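Local coordinates for extracellular solute-binding protein, family 1 (Bifidobacterium longum subsp. infantis ATCC 15697, PDB 3QUF) that probably captures a solute outside the cell membrane and hands it to an ABC-type importer, as family 1 solute-binding proteins do, at residues A[32-37]-A[86-91]; A[81-86]-A[306-311]; A[196-201]-A[220-225]; A[189-194]-A[368-373]; A[253-258]-A[273-278]. One frame throughout, in Å; residues are numbered along the deposited sequence.

In the fold
The five contacts show how one binding-protein chain changes its chemistry with depth. Contacts 1 and 4 are buried: the first is a parallel strand pair held by backbone bonds and one asparagine side chain, the second, nearest the centre of the chain, packs a helix on a loop with one bridging water. Contacts 2 and 3 are partly buried and mix direct bonds with water bridges, while contact 5 lies at the surface and relies on small apolar touches and one bridging water. Contacts 1 and 2 share Ile86 and touch where Thr85 meets Ser33; contacts 3 and 4 both use helix 188-199 and touch through Val225 and Trp222. Contact 5 stands apart, its centre about 51 Å from that of contact 2.

Contact 1 of 5, residues A[32-37]-A[86-91]; sequences ISFYSY and IFNLTM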
# COMPACT_ATOMS: atom_id res chain seq x y z
N ILE A 32 0.15 25.46 -17.82
CA ILE A 32 0.15 24.88 -16.46
C ILE A 32 1.43 24.08 -16.22
O ILE A 32 2.13 23.74 -17.19
CB ILE A 32 -1.08 24.01 -16.17
CG1 ILE A 32 -1.26 22.87 -17.20
CG2 ILE A 32 -2.32 24.92 -16.13
CD1 ILE A 32 -2.40 21.89 -16.85
N SER A 33 1.75 23.85 -14.94
CA SER A 33 2.91 23.09 -14.56
C SER A 33 2.53 21.89 -13.71
O SER A 33 1.49 21.89 -13.04
CB SER A 33 3.92 23.95 -13.81
OG SER A 33 3.27 24.57 -12.72
N PHE A 34 3.37 20.86 -13.75
CA PHE A 34 3.16 19.64 -12.98
C PHE A 34 4.50 19.28 -12.39
O PHE A 34 5.47 19.14 -13.15
CB PHE A 34 2.66 18.55 -13.93
CG PHE A 34 2.53 17.15 -13.34
CD1 PHE A 34 2.33 16.90 -12.00
CD2 PHE A 34 2.58 16.05 -14.20
CE1 PHE A 34 2.23 15.58 -11.52
CE2 PHE A 34 2.49 14.76 -13.73
CZ PHE A 34 2.33 14.51 -12.42
N TYR A 35 4.60 19.28 -11.07
CA TYR A 35 5.81 18.82 -10.40
C TYR A 35 5.50 17.40 -9.98
O TYR A 35 4.72 17.17 -9.06
CB TYR A 35 6.18 19.68 -9.20
CG TYR A 35 7.52 19.30 -8.61
CD1 TYR A 35 8.62 19.14 -9.43
CD2 TYR A 35 7.69 19.11 -7.28
CE1 TYR A 35 9.87 18.80 -8.91
CE2 TYR A 35 8.94 18.77 -6.73
CZ TYR A 35 10.01 18.60 -7.56
OH TYR A 35 11.27 18.30 -7.09
N SER A 36 6.08 16.45 -10.70
CA SER A 36 5.70 15.04 -10.62
C SER A 36 6.60 14.17 -9.72
O SER A 36 7.83 14.20 -9.83
CB SER A 36 5.73 14.45 -12.03
OG SER A 36 5.44 13.05 -12.03
N TYR A 37 5.98 13.44 -8.81
CA TYR A 37 6.67 12.41 -8.02
C TYR A 37 7.15 11.27 -8.93
O TYR A 37 8.17 10.62 -8.68
CB TYR A 37 5.71 11.86 -7.01
CG TYR A 37 6.18 10.68 -6.23
CD1 TYR A 37 7.04 10.83 -5.16
CD2 TYR A 37 5.82 9.42 -6.62
CE1 TYR A 37 7.46 9.71 -4.44
CE2 TYR A 37 6.23 8.30 -5.91
CZ TYR A 37 7.06 8.46 -4.85
OH TYR A 37 7.48 7.34 -4.15
N ILE A 86 -0.20 21.25 -10.72
CA ILE A 86 -0.49 19.88 -10.39
C ILE A 86 0.72 19.31 -9.66
O ILE A 86 1.87 19.65 -9.97
CB ILE A 86 -0.77 19.05 -11.62
CG1 ILE A 86 -1.89 19.63 -12.47
CG2 ILE A 86 -1.10 17.58 -11.23
CD1 ILE A 86 -1.74 19.42 -13.97
N PHE A 87 0.44 18.50 -8.67
CA PHE A 87 1.48 17.88 -7.87
C PHE A 87 0.94 16.59 -7.22
O PHE A 87 -0.26 16.27 -7.33
CB PHE A 87 2.08 18.85 -6.86
CG PHE A 87 1.07 19.48 -5.98
CD1 PHE A 87 0.63 18.85 -4.84
CD2 PHE A 87 0.50 20.71 -6.35
CE1 PHE A 87 -0.38 19.45 -4.05
CE2 PHE A 87 -0.48 21.30 -5.55
CZ PHE A 87 -0.92 20.64 -4.43
N ASN A 88 1.80 15.89 -6.50
CA ASN A 88 1.39 14.65 -5.87
C ASN A 88 1.37 14.69 -4.36
O ASN A 88 2.26 15.27 -3.73
CB ASN A 88 2.34 13.52 -6.31
CG ASN A 88 2.18 13.15 -7.77
OD1 ASN A 88 3.08 13.33 -8.58
ND2 ASN A 88 0.97 12.63 -8.14
N LEU A 89 0.33 14.07 -3.80
CA LEU A 89 0.23 13.80 -2.39
C LEU A 89 0.72 12.38 -2.19
O LEU A 89 0.13 11.42 -2.68
CB LEU A 89 -1.20 13.94 -1.91
CG LEU A 89 -1.83 15.33 -2.09
CD1 LEU A 89 -3.28 15.31 -1.63
CD2 LEU A 89 -1.07 16.41 -1.35
N THR A 90 1.85 12.26 -1.52
CA THR A 90 2.47 10.98 -1.31
C THR A 90 2.19 10.51 0.11
O THR A 90 1.64 11.26 0.92
CB THR A 90 3.96 11.03 -1.51
OG1 THR A 90 4.62 11.68 -0.40
CG2 THR A 90 4.30 11.78 -2.84
N MSE A 91 2.60 9.27 0.44
CA MSE A 91 2.36 8.80 1.80
C MSE A 91 3.18 9.55 2.83
O MSE A 91 2.82 9.60 4.04
CB MSE A 91 2.62 7.28 1.89
CG MSE A 91 1.70 6.45 0.96
SE MSE A 91 -0.22 6.69 1.26
CE MSE A 91 -0.67 7.99 -0.19
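Strands 30-36 and 86-89 lie side by side, parallel, in the sheet of the lobe that holds the N-terminus, with Phe34 opposite Ile86. The ladder is short: Ile86 N donates to Ser33 O (2.9 Å) and Tyr35 N to Ile86 O (3.0 Å). On one face of the sheet, Phe34 has CG anti to the backbone N (chi1 174°), which lays its ring alongside Ile86, with Ile86 O at the ring edge and CD1 3.6 Å from Ile86 CG2; Ile86 CD1 reaches Ile32 CD1 at 3.9 Å. Past the last bridge Asn88 OD1 accepts from Tyr37 N at 2.9 Å in a fairly straight bond (162° at the hydrogen). The other end of that amide, ND2, binds Gly302 O, which fixes its rotation. A leucine in place of Asn88 would probably leave Tyr37 N and Gly302 O without these partners. Strand 57-63 pairs with the other side of strand 30-36, strand 295-305 continues the sheet beyond strand 86-89, and helix 67-79 covers Phe87 and Tyr35.

Contact 2 of 5, residues A[81-86]-A[306-311]; sequences GKPPTI and ASRASD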
# COMPACT_ATOMS: atom_id res chain seq x y z
N GLY A 81 6.34 31.84 -5.06
CA GLY A 81 5.48 32.67 -5.85
C GLY A 81 4.83 32.02 -7.05
O GLY A 81 3.95 32.63 -7.65
N LYS A 82 5.26 30.81 -7.38
CA LYS A 82 4.78 30.09 -8.57
C LYS A 82 4.51 28.61 -8.25
O LYS A 82 5.27 27.75 -8.70
CB LYS A 82 5.81 30.23 -9.71
CG LYS A 82 7.24 29.64 -9.46
CD LYS A 82 8.16 29.69 -10.72
CE LYS A 82 8.95 31.00 -10.82
NZ LYS A 82 9.73 31.14 -12.10
N PRO A 83 3.48 28.30 -7.43
CA PRO A 83 3.34 26.89 -7.10
C PRO A 83 3.00 26.07 -8.34
O PRO A 83 2.38 26.60 -9.25
CB PRO A 83 2.16 26.84 -6.15
CG PRO A 83 1.96 28.24 -5.71
CD PRO A 83 2.48 29.11 -6.73
N PRO A 84 3.42 24.80 -8.37
CA PRO A 84 3.04 23.95 -9.49
C PRO A 84 1.53 23.78 -9.54
O PRO A 84 0.90 23.57 -8.49
CB PRO A 84 3.70 22.60 -9.19
CG PRO A 84 4.13 22.66 -7.80
CD PRO A 84 4.21 24.10 -7.36
N THR A 85 0.95 23.83 -10.73
CA THR A 85 -0.49 23.65 -10.84
C THR A 85 -0.97 22.28 -10.39
O THR A 85 -2.09 22.15 -9.83
CB THR A 85 -0.96 23.89 -12.28
OG1 THR A 85 -0.18 24.90 -12.93
CG2 THR A 85 -2.43 24.27 -12.29
N ILE A 86 -0.20 21.25 -10.72
CA ILE A 86 -0.49 19.88 -10.39
C ILE A 86 0.72 19.31 -9.66
O ILE A 86 1.87 19.65 -9.97
CB ILE A 86 -0.77 19.05 -11.62
CG1 ILE A 86 -1.89 19.63 -12.47
CG2 ILE A 86 -1.10 17.58 -11.23
CD1 ILE A 86 -1.74 19.42 -13.97
N ALA A 306 -3.23 22.86 -7.32
CA ALA A 306 -2.89 24.01 -6.47
C ALA A 306 -4.14 24.86 -6.23
O ALA A 306 -4.83 25.25 -7.18
CB ALA A 306 -1.85 24.88 -7.14
N SER A 307 -4.38 25.20 -4.97
CA SER A 307 -5.40 26.20 -4.68
C SER A 307 -4.97 27.60 -5.13
O SER A 307 -5.83 28.44 -5.43
CB SER A 307 -5.77 26.17 -3.22
OG SER A 307 -4.62 26.46 -2.46
N ARG A 308 -3.67 27.87 -5.16
CA ARG A 308 -3.12 29.13 -5.62
C ARG A 308 -2.71 29.02 -7.08
O ARG A 308 -1.55 28.71 -7.42
CB ARG A 308 -1.93 29.55 -4.75
CG ARG A 308 -1.29 30.87 -5.15
CD ARG A 308 -0.86 31.67 -4.00
NE ARG A 308 0.09 30.95 -3.18
CZ ARG A 308 1.40 30.95 -3.41
NH1 ARG A 308 2.19 30.25 -2.60
NH2 ARG A 308 1.93 31.63 -4.41
N ALA A 309 -3.69 29.23 -7.93
CA ALA A 309 -3.56 29.06 -9.40
C ALA A 309 -4.68 29.87 -9.97
O ALA A 309 -5.66 30.11 -9.28
CB ALA A 309 -3.70 27.63 -9.83
N SER A 310 -4.56 30.25 -11.22
CA SER A 310 -5.58 31.07 -11.85
C SER A 310 -6.82 30.20 -12.15
O SER A 310 -6.76 28.97 -12.17
CB SER A 310 -5.05 31.67 -13.13
OG SER A 310 -5.03 30.70 -14.16
N ASP A 311 -7.93 30.87 -12.44
CA ASP A 311 -9.12 30.18 -12.81
C ASP A 311 -8.88 29.26 -14.02
O ASP A 311 -9.30 28.09 -14.01
CB ASP A 311 -10.22 31.19 -13.09
CG ASP A 311 -10.74 31.87 -11.80
OD1 ASP A 311 -10.29 31.49 -10.68
OD2 ASP A 311 -11.60 32.78 -11.94
O HOH W 1 1.27 32.46 -7.11
O HOH W 2 -0.15 27.73 -9.37
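Pro83 lies across one face of the Arg308 guanidinium, the two side chains crossing at about a right angle. The proline presents its ring carbons: CG stands 3.6 Å from Arg308 CZ, and CD 3.5 Å from Arg308 NH2. Arg308 gets there by a chain that starts extended (chi1 -180°) and then bends at its second and third torsions, which swings the guanidinium over the proline. Its NH2 also donates to a water, at 2.9 Å, that in turn donates to Gly81 O, and it bonds directly to Gly80 O, the carbonyl just before the segment. Deeper in, Ala306 N donates to Thr85 O over 2.8 Å, approaching from above the carbonyl plane, while Ala306 CB lies 3.3 Å from Pro84 O. A second water donates to both Pro83 O and Arg308 O. The one direct hydrogen bond between the segments is thus Ala306 N to Thr85 O, whereas the partial negative charge of the Gly80 and Gly81 carbonyls would suit the arginine, and Pro83 packs on its apolar guanidinium face.

Contact 3 of 5, residues A[196-201]-A[220-225]; sequences SYYGEQ and KDWTPV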
# COMPACT_ATOMS: atom_id res chain seq x y z
N SER A 196 -7.55 -7.65 8.71
CA SER A 196 -8.66 -8.58 8.99
C SER A 196 -9.32 -8.27 10.30
O SER A 196 -10.55 -8.29 10.41
CB SER A 196 -8.14 -9.99 8.97
OG SER A 196 -9.12 -10.96 9.35
N TYR A 197 -8.53 -8.04 11.34
CA TYR A 197 -9.06 -7.63 12.64
C TYR A 197 -10.08 -6.53 12.53
O TYR A 197 -11.13 -6.59 13.15
CB TYR A 197 -7.92 -7.23 13.61
CG TYR A 197 -8.35 -6.53 14.87
CD1 TYR A 197 -8.72 -7.25 16.00
CD2 TYR A 197 -8.35 -5.14 14.95
CE1 TYR A 197 -9.10 -6.62 17.14
CE2 TYR A 197 -8.72 -4.50 16.13
CZ TYR A 197 -9.10 -5.26 17.22
OH TYR A 197 -9.48 -4.62 18.38
N TYR A 198 -9.77 -5.53 11.72
CA TYR A 198 -10.65 -4.42 11.49
C TYR A 198 -11.77 -4.74 10.51
O TYR A 198 -12.95 -4.37 10.74
CB TYR A 198 -9.84 -3.24 10.96
CG TYR A 198 -8.94 -2.52 11.93
CD1 TYR A 198 -9.42 -2.07 13.17
CD2 TYR A 198 -7.64 -2.21 11.58
CE1 TYR A 198 -8.63 -1.33 14.03
CE2 TYR A 198 -6.84 -1.46 12.45
CZ TYR A 198 -7.35 -1.00 13.64
OH TYR A 198 -6.56 -0.23 14.50
N GLY A 199 -11.43 -5.42 9.41
CA GLY A 199 -12.38 -5.67 8.34
C GLY A 199 -13.50 -6.59 8.82
O GLY A 199 -14.66 -6.43 8.41
N GLU A 200 -13.16 -7.51 9.71
CA GLU A 200 -14.16 -8.44 10.26
C GLU A 200 -15.20 -7.71 11.09
O GLU A 200 -16.32 -8.23 11.25
CB GLU A 200 -13.49 -9.54 11.09
CG GLU A 200 -12.67 -10.55 10.25
CD GLU A 200 -11.98 -11.59 11.08
OE1 GLU A 200 -12.02 -11.49 12.33
OE2 GLU A 200 -11.43 -12.56 10.50
N GLN A 201 -14.85 -6.54 11.62
CA GLN A 201 -15.78 -5.67 12.32
C GLN A 201 -16.60 -4.77 11.40
O GLN A 201 -17.36 -3.94 11.90
CB GLN A 201 -15.03 -4.76 13.26
CG GLN A 201 -14.16 -5.45 14.26
CD GLN A 201 -13.43 -4.45 15.11
OE1 GLN A 201 -14.04 -3.66 15.84
NE2 GLN A 201 -12.13 -4.50 15.06
N LYS A 220 -5.39 -0.53 22.77
CA LYS A 220 -6.71 -1.17 22.61
C LYS A 220 -6.77 -2.09 21.40
O LYS A 220 -7.24 -3.24 21.49
CB LYS A 220 -7.83 -0.12 22.51
CG LYS A 220 -8.17 0.58 23.85
CD LYS A 220 -9.23 1.70 23.62
CE LYS A 220 -9.16 2.87 24.65
NZ LYS A 220 -9.50 4.23 24.03
N ASP A 221 -6.30 -1.60 20.25
CA ASP A 221 -6.58 -2.29 18.98
C ASP A 221 -5.45 -3.11 18.39
O ASP A 221 -5.72 -4.11 17.73
CB ASP A 221 -7.12 -1.31 17.96
CG ASP A 221 -8.59 -1.00 18.17
OD1 ASP A 221 -9.40 -1.92 18.51
OD2 ASP A 221 -8.91 0.18 18.01
N TRP A 222 -4.21 -2.69 18.57
CA TRP A 222 -3.11 -3.46 18.03
C TRP A 222 -2.70 -4.60 18.95
O TRP A 222 -2.21 -5.60 18.47
CB TRP A 222 -1.90 -2.60 17.70
CG TRP A 222 -2.04 -1.80 16.41
CD1 TRP A 222 -3.18 -1.22 15.91
CD2 TRP A 222 -1.00 -1.51 15.46
NE1 TRP A 222 -2.89 -0.57 14.74
CE2 TRP A 222 -1.57 -0.72 14.44
CE3 TRP A 222 0.35 -1.81 15.39
CZ2 TRP A 222 -0.82 -0.25 13.34
CZ3 TRP A 222 1.10 -1.33 14.31
CH2 TRP A 222 0.50 -0.56 13.30
N THR A 223 -2.91 -4.44 20.27
CA THR A 223 -2.54 -5.52 21.22
C THR A 223 -3.05 -6.89 20.83
O THR A 223 -2.27 -7.83 20.78
CB THR A 223 -2.94 -5.20 22.66
OG1 THR A 223 -2.31 -3.99 23.05
CG2 THR A 223 -2.50 -6.32 23.59
N PRO A 224 -4.36 -7.01 20.55
CA PRO A 224 -4.88 -8.35 20.21
C PRO A 224 -4.30 -8.93 18.93
O PRO A 224 -4.21 -10.14 18.79
CB PRO A 224 -6.38 -8.13 20.04
CG PRO A 224 -6.58 -6.67 19.89
CD PRO A 224 -5.41 -5.99 20.59
N VAL A 225 -3.90 -8.05 18.02
CA VAL A 225 -3.30 -8.49 16.77
C VAL A 225 -1.87 -8.91 17.01
O VAL A 225 -1.45 -9.98 16.56
CB VAL A 225 -3.43 -7.41 15.67
CG1 VAL A 225 -2.90 -7.94 14.29
CG2 VAL A 225 -4.89 -6.98 15.54
O HOH W 3 -8.22 1.59 15.78
O HOH W 4 -11.49 -2.03 16.50
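Helix 188-199 faces the junction of helices 218-221 and 223-234, with Tyr197 CA and Val225 CA, 7.1 Å apart, the closest pair of CA atoms. Tyr197 fills the space between them. With CG anti to the backbone N (chi1 168°), its ring extends toward Asp221, and its hydroxyl OH donates to Asp221 OD1 at 2.7 Å, using the anti lone pair of that oxygen. Val225 CG2 makes a CH-pi contact over one face, 4.0 Å from the ring centroid; Asp221 O, buried and without a hydrogen-bond partner, lies over the same face. Gln201 NE2 lies over the rim of the opposite face while bonding Tyr197 O at 3.0 Å, and Pro224 CG touches Tyr197 CE1 at 3.7 Å. A phenylalanine in place of Tyr197 would probably keep the packing on Val225 but leave Asp221 OD1 without its direct donor. The other carboxylate oxygen, Asp221 OD2, accepts from Ser216 and from a water that also donates to Tyr198 OH (2.8 Å), while Tyr198 OH and Trp222 NE1 converge on Asp208. This is helix-helix packing in the lobe away from the N-terminus, joining the C-terminal end of helix 188-199 to the start of helix 223-234.

Contact 4 of 5, residues A[189-194]-A[368-373]; sequences SFTGLL and YWVNWP
Thr191 OG1 has two polar partners, Ala187 O one turn back in its own helix, to which it is hydrogen-bonded, and a water 2.8 Å away. That water accepts from Val370 N at 3.0 Å, so the helix and the loop after strand 367-368 are joined by a single bridge. It also sits 3.1 Å above the plane of the Trp369 indole, over the centre of the ring system. Thr191 approaches from the same side of the indole, its side chain crossing that of Trp369 at about a right angle. The methyl does the touching: placed anti to the backbone N, CG2 comes to 3.7 Å from Trp369 CE3. One turn on, Leu194 CD2 packs against Val370 CG2 (3.7 Å) and reaches the edge of the Tyr368 ring. The other methyl of Val370, CG1, lies over the centre of the Trp372 ring, 3.6 Å above it, so the valine is wedged between the helix and that indole. Tyr368 OH is satisfied by Asp208. Beyond the contact, Tyr368 pairs with strand 295-305. A segment that leaves one part of the fold, packs on a helix and goes on to bond Arg94 and Thr95 of helix 94-100, through Asn371 O and Pro373 O, is consistent with a crossing between the two lobes typical of solute-binding proteins.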
# COMPACT_ATOMS: atom_id res chain seq x y z
N SER A 189 2.73 -9.49 6.88
CA SER A 189 1.83 -10.49 7.50
C SER A 189 1.03 -9.90 8.66
O SER A 189 -0.16 -10.15 8.82
CB SER A 189 2.63 -11.75 7.97
OG SER A 189 3.64 -11.43 8.95
N PHE A 190 1.71 -9.12 9.50
CA PHE A 190 1.07 -8.43 10.58
C PHE A 190 0.02 -7.47 10.03
O PHE A 190 -1.09 -7.41 10.54
CB PHE A 190 2.08 -7.63 11.43
CG PHE A 190 1.42 -6.81 12.48
CD1 PHE A 190 1.02 -7.38 13.69
CD2 PHE A 190 1.14 -5.48 12.24
CE1 PHE A 190 0.37 -6.63 14.64
CE2 PHE A 190 0.49 -4.72 13.21
CZ PHE A 190 0.11 -5.31 14.40
N THR A 191 0.37 -6.72 8.99
CA THR A 191 -0.57 -5.74 8.43
C THR A 191 -1.81 -6.46 7.90
O THR A 191 -2.94 -5.97 8.09
CB THR A 191 0.10 -4.89 7.38
OG1 THR A 191 1.19 -4.20 8.01
CG2 THR A 191 -0.86 -3.86 6.78
N GLY A 192 -1.61 -7.60 7.25
CA GLY A 192 -2.73 -8.41 6.75
C GLY A 192 -3.64 -8.89 7.86
O GLY A 192 -4.87 -8.91 7.73
N LEU A 193 -3.04 -9.26 8.99
CA LEU A 193 -3.79 -9.73 10.13
C LEU A 193 -4.54 -8.59 10.80
O LEU A 193 -5.70 -8.73 11.16
CB LEU A 193 -2.83 -10.43 11.09
CG LEU A 193 -3.47 -11.24 12.22
CD1 LEU A 193 -4.31 -12.38 11.65
CD2 LEU A 193 -2.37 -11.76 13.18
N LEU A 194 -3.89 -7.44 10.91
CA LEU A 194 -4.50 -6.21 11.39
C LEU A 194 -5.68 -5.81 10.51
O LEU A 194 -6.77 -5.45 11.06
CB LEU A 194 -3.45 -5.09 11.42
CG LEU A 194 -3.96 -3.75 11.90
CD1 LEU A 194 -4.36 -3.77 13.38
CD2 LEU A 194 -2.90 -2.61 11.59
N TYR A 368 -5.11 -3.15 2.37
CA TYR A 368 -4.78 -2.16 3.37
C TYR A 368 -3.27 -2.11 3.59
O TYR A 368 -2.59 -3.10 3.39
CB TYR A 368 -5.50 -2.46 4.70
CG TYR A 368 -5.27 -1.42 5.76
CD1 TYR A 368 -5.70 -0.12 5.57
CD2 TYR A 368 -4.54 -1.71 6.94
CE1 TYR A 368 -5.50 0.87 6.52
CE2 TYR A 368 -4.39 -0.77 7.91
CZ TYR A 368 -4.84 0.55 7.68
OH TYR A 368 -4.66 1.55 8.59
N TRP A 369 -2.81 -0.95 4.02
CA TRP A 369 -1.46 -0.74 4.51
C TRP A 369 -1.55 0.35 5.58
O TRP A 369 -2.41 1.23 5.50
CB TRP A 369 -0.53 -0.31 3.35
CG TRP A 369 0.92 -0.42 3.74
CD1 TRP A 369 1.80 0.62 3.94
CD2 TRP A 369 1.65 -1.62 3.97
NE1 TRP A 369 3.04 0.12 4.29
CE2 TRP A 369 2.96 -1.26 4.33
CE3 TRP A 369 1.31 -2.99 3.94
CZ2 TRP A 369 3.94 -2.20 4.62
CZ3 TRP A 369 2.27 -3.90 4.23
CH2 TRP A 369 3.58 -3.51 4.58
N VAL A 370 -0.70 0.29 6.60
CA VAL A 370 -0.69 1.33 7.64
C VAL A 370 0.03 2.58 7.10
O VAL A 370 1.27 2.61 7.02
CB VAL A 370 -0.06 0.87 8.94
CG1 VAL A 370 -0.13 2.00 10.00
CG2 VAL A 370 -0.84 -0.38 9.54
N ASN A 371 -0.74 3.59 6.74
CA ASN A 371 -0.22 4.83 6.15
C ASN A 371 -0.36 5.92 7.21
O ASN A 371 -1.36 6.66 7.28
CB ASN A 371 -0.94 5.15 4.83
CG ASN A 371 -0.54 4.23 3.70
OD1 ASN A 371 -1.39 3.58 3.04
ND2 ASN A 371 0.72 4.17 3.46
N TRP A 372 0.63 6.02 8.09
CA TRP A 372 0.52 6.88 9.26
C TRP A 372 0.28 8.34 8.83
O TRP A 372 0.96 8.82 7.95
CB TRP A 372 1.81 6.89 10.05
CG TRP A 372 2.51 5.56 10.16
CD1 TRP A 372 3.44 5.07 9.31
CD2 TRP A 372 2.36 4.59 11.20
NE1 TRP A 372 3.88 3.85 9.74
CE2 TRP A 372 3.24 3.53 10.91
CE3 TRP A 372 1.61 4.52 12.37
CZ2 TRP A 372 3.38 2.43 11.74
CZ3 TRP A 372 1.75 3.41 13.18
CH2 TRP A 372 2.60 2.39 12.85
N PRO A 373 -0.68 9.03 9.47
CA PRO A 373 -0.90 10.43 9.07
C PRO A 373 0.03 11.45 9.66
O PRO A 373 -0.04 12.64 9.31
CB PRO A 373 -2.34 10.69 9.50
CG PRO A 373 -2.57 9.77 10.62
CD PRO A 373 -1.83 8.51 10.22
O HOH W 5 1.59 -1.58 7.13

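Contact 5 of 5, residues A[253-258]-A[273-278]; sequences EFVSGN and QKSDID
A Schellman motif closes helix 247-255, and against it Ile277 packs with its terminal methyl. Ile277 CD1 lies 3.4 Å from Phe254 O and 3.6 Å from Val255 O, carbonyl oxygens of the final turn, and 3.9 Å from Gly257 CA. Both branches take part, for Ile277 CG2 also touches Phe254 CE2, at 4.0 Å. The cap itself is made by Gly257, whose positive phi lets its N bond back to Phe254 O and that of Asn258 to Glu253 O. The second segment is built by another small motif, an ST turn after helix 269-274: with OG set between its own N and carbonyl carbon (chi1 79°), Ser275 accepts from Ile277 N at 3.1 Å, while the same oxygen bonds to Leu272 O. This turn presents Ser275 CB to Val255 CG1, 3.9 Å apart. A water donates to Val255 O and accepts from Asp276 N, at 2.9 Å from each, so Val255 O has a polar partner beside the isoleucine. Phe254 meanwhile packs on Leu259 and Met262 of strand 259-264.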
# COMPACT_ATOMS: atom_id res chain seq x y z
N GLU A 253 15.50 -18.01 -0.51
CA GLU A 253 15.06 -19.24 0.14
C GLU A 253 13.83 -19.86 -0.54
O GLU A 253 13.70 -21.07 -0.62
CB GLU A 253 14.76 -19.02 1.63
CG GLU A 253 16.00 -18.78 2.48
CD GLU A 253 16.98 -19.91 2.36
OE1 GLU A 253 16.62 -21.03 2.80
OE2 GLU A 253 18.08 -19.70 1.79
N PHE A 254 12.90 -19.01 -1.00
CA PHE A 254 11.71 -19.50 -1.68
C PHE A 254 12.06 -20.20 -3.02
O PHE A 254 11.66 -21.34 -3.27
CB PHE A 254 10.72 -18.36 -1.88
CG PHE A 254 9.37 -18.80 -2.32
CD1 PHE A 254 8.46 -19.33 -1.42
CD2 PHE A 254 9.00 -18.70 -3.65
CE1 PHE A 254 7.21 -19.74 -1.82
CE2 PHE A 254 7.76 -19.12 -4.07
CZ PHE A 254 6.85 -19.62 -3.16
N VAL A 255 12.81 -19.49 -3.85
CA VAL A 255 13.25 -19.98 -5.15
C VAL A 255 14.10 -21.28 -5.04
O VAL A 255 14.04 -22.16 -5.90
CB VAL A 255 13.94 -18.82 -5.93
CG1 VAL A 255 14.72 -19.32 -7.09
CG2 VAL A 255 12.88 -17.83 -6.41
N SER A 256 14.82 -21.44 -3.92
CA SER A 256 15.61 -22.64 -3.67
C SER A 256 14.81 -23.86 -3.20
O SER A 256 15.37 -24.95 -3.05
CB SER A 256 16.70 -22.34 -2.63
OG SER A 256 17.56 -21.33 -3.11
N GLY A 257 13.51 -23.69 -2.95
CA GLY A 257 12.66 -24.80 -2.56
C GLY A 257 12.70 -25.08 -1.08
O GLY A 257 12.25 -26.14 -0.64
N ASN A 258 13.21 -24.13 -0.30
CA ASN A 258 13.39 -24.34 1.13
C ASN A 258 12.31 -23.71 1.99
O ASN A 258 12.31 -23.94 3.19
CB ASN A 258 14.74 -23.76 1.58
CG ASN A 258 15.89 -24.51 1.02
OD1 ASN A 258 15.78 -25.70 0.72
ND2 ASN A 258 17.03 -23.82 0.87
N GLN A 273 8.21 -17.13 -11.78
CA GLN A 273 7.84 -17.90 -12.96
C GLN A 273 9.06 -18.57 -13.59
O GLN A 273 8.97 -19.71 -14.02
CB GLN A 273 7.09 -17.01 -13.95
CG GLN A 273 5.62 -16.88 -13.57
CD GLN A 273 4.78 -16.14 -14.58
OE1 GLN A 273 5.29 -15.53 -15.52
NE2 GLN A 273 3.46 -16.18 -14.39
N LYS A 274 10.18 -17.87 -13.60
CA LYS A 274 11.49 -18.44 -14.01
C LYS A 274 11.94 -19.63 -13.18
O LYS A 274 12.64 -20.51 -13.68
CB LYS A 274 12.58 -17.36 -13.93
CG LYS A 274 12.72 -16.47 -15.17
CD LYS A 274 13.38 -17.19 -16.35
CE LYS A 274 14.89 -17.45 -16.15
NZ LYS A 274 15.63 -17.75 -17.42
N SER A 275 11.59 -19.63 -11.90
CA SER A 275 12.06 -20.62 -10.95
C SER A 275 11.40 -21.96 -11.21
O SER A 275 10.48 -22.06 -12.02
CB SER A 275 11.77 -20.15 -9.50
OG SER A 275 10.42 -20.39 -9.17
N ASP A 276 11.86 -22.97 -10.48
CA ASP A 276 11.31 -24.31 -10.51
C ASP A 276 10.12 -24.49 -9.57
O ASP A 276 9.62 -25.61 -9.43
CB ASP A 276 12.37 -25.32 -10.04
CG ASP A 276 13.50 -25.48 -11.01
OD1 ASP A 276 13.42 -24.91 -12.13
OD2 ASP A 276 14.48 -26.21 -10.65
N ILE A 277 9.70 -23.43 -8.90
CA ILE A 277 8.67 -23.58 -7.88
C ILE A 277 7.25 -23.57 -8.47
O ILE A 277 6.88 -22.66 -9.20
CB ILE A 277 8.73 -22.46 -6.80
CG1 ILE A 277 10.16 -22.30 -6.26
CG2 ILE A 277 7.72 -22.78 -5.68
CD1 ILE A 277 10.77 -23.58 -5.70
N ASP A 278 6.48 -24.59 -8.12
CA ASP A 278 5.05 -24.59 -8.37
C ASP A 278 4.41 -23.76 -7.24
O ASP A 278 4.19 -24.28 -6.16
CB ASP A 278 4.51 -26.02 -8.35
CG ASP A 278 3.04 -26.11 -8.80
OD1 ASP A 278 2.51 -25.09 -9.29
OD2 ASP A 278 2.45 -27.21 -8.66
O HOH W 6 14.18 -22.53 -8.76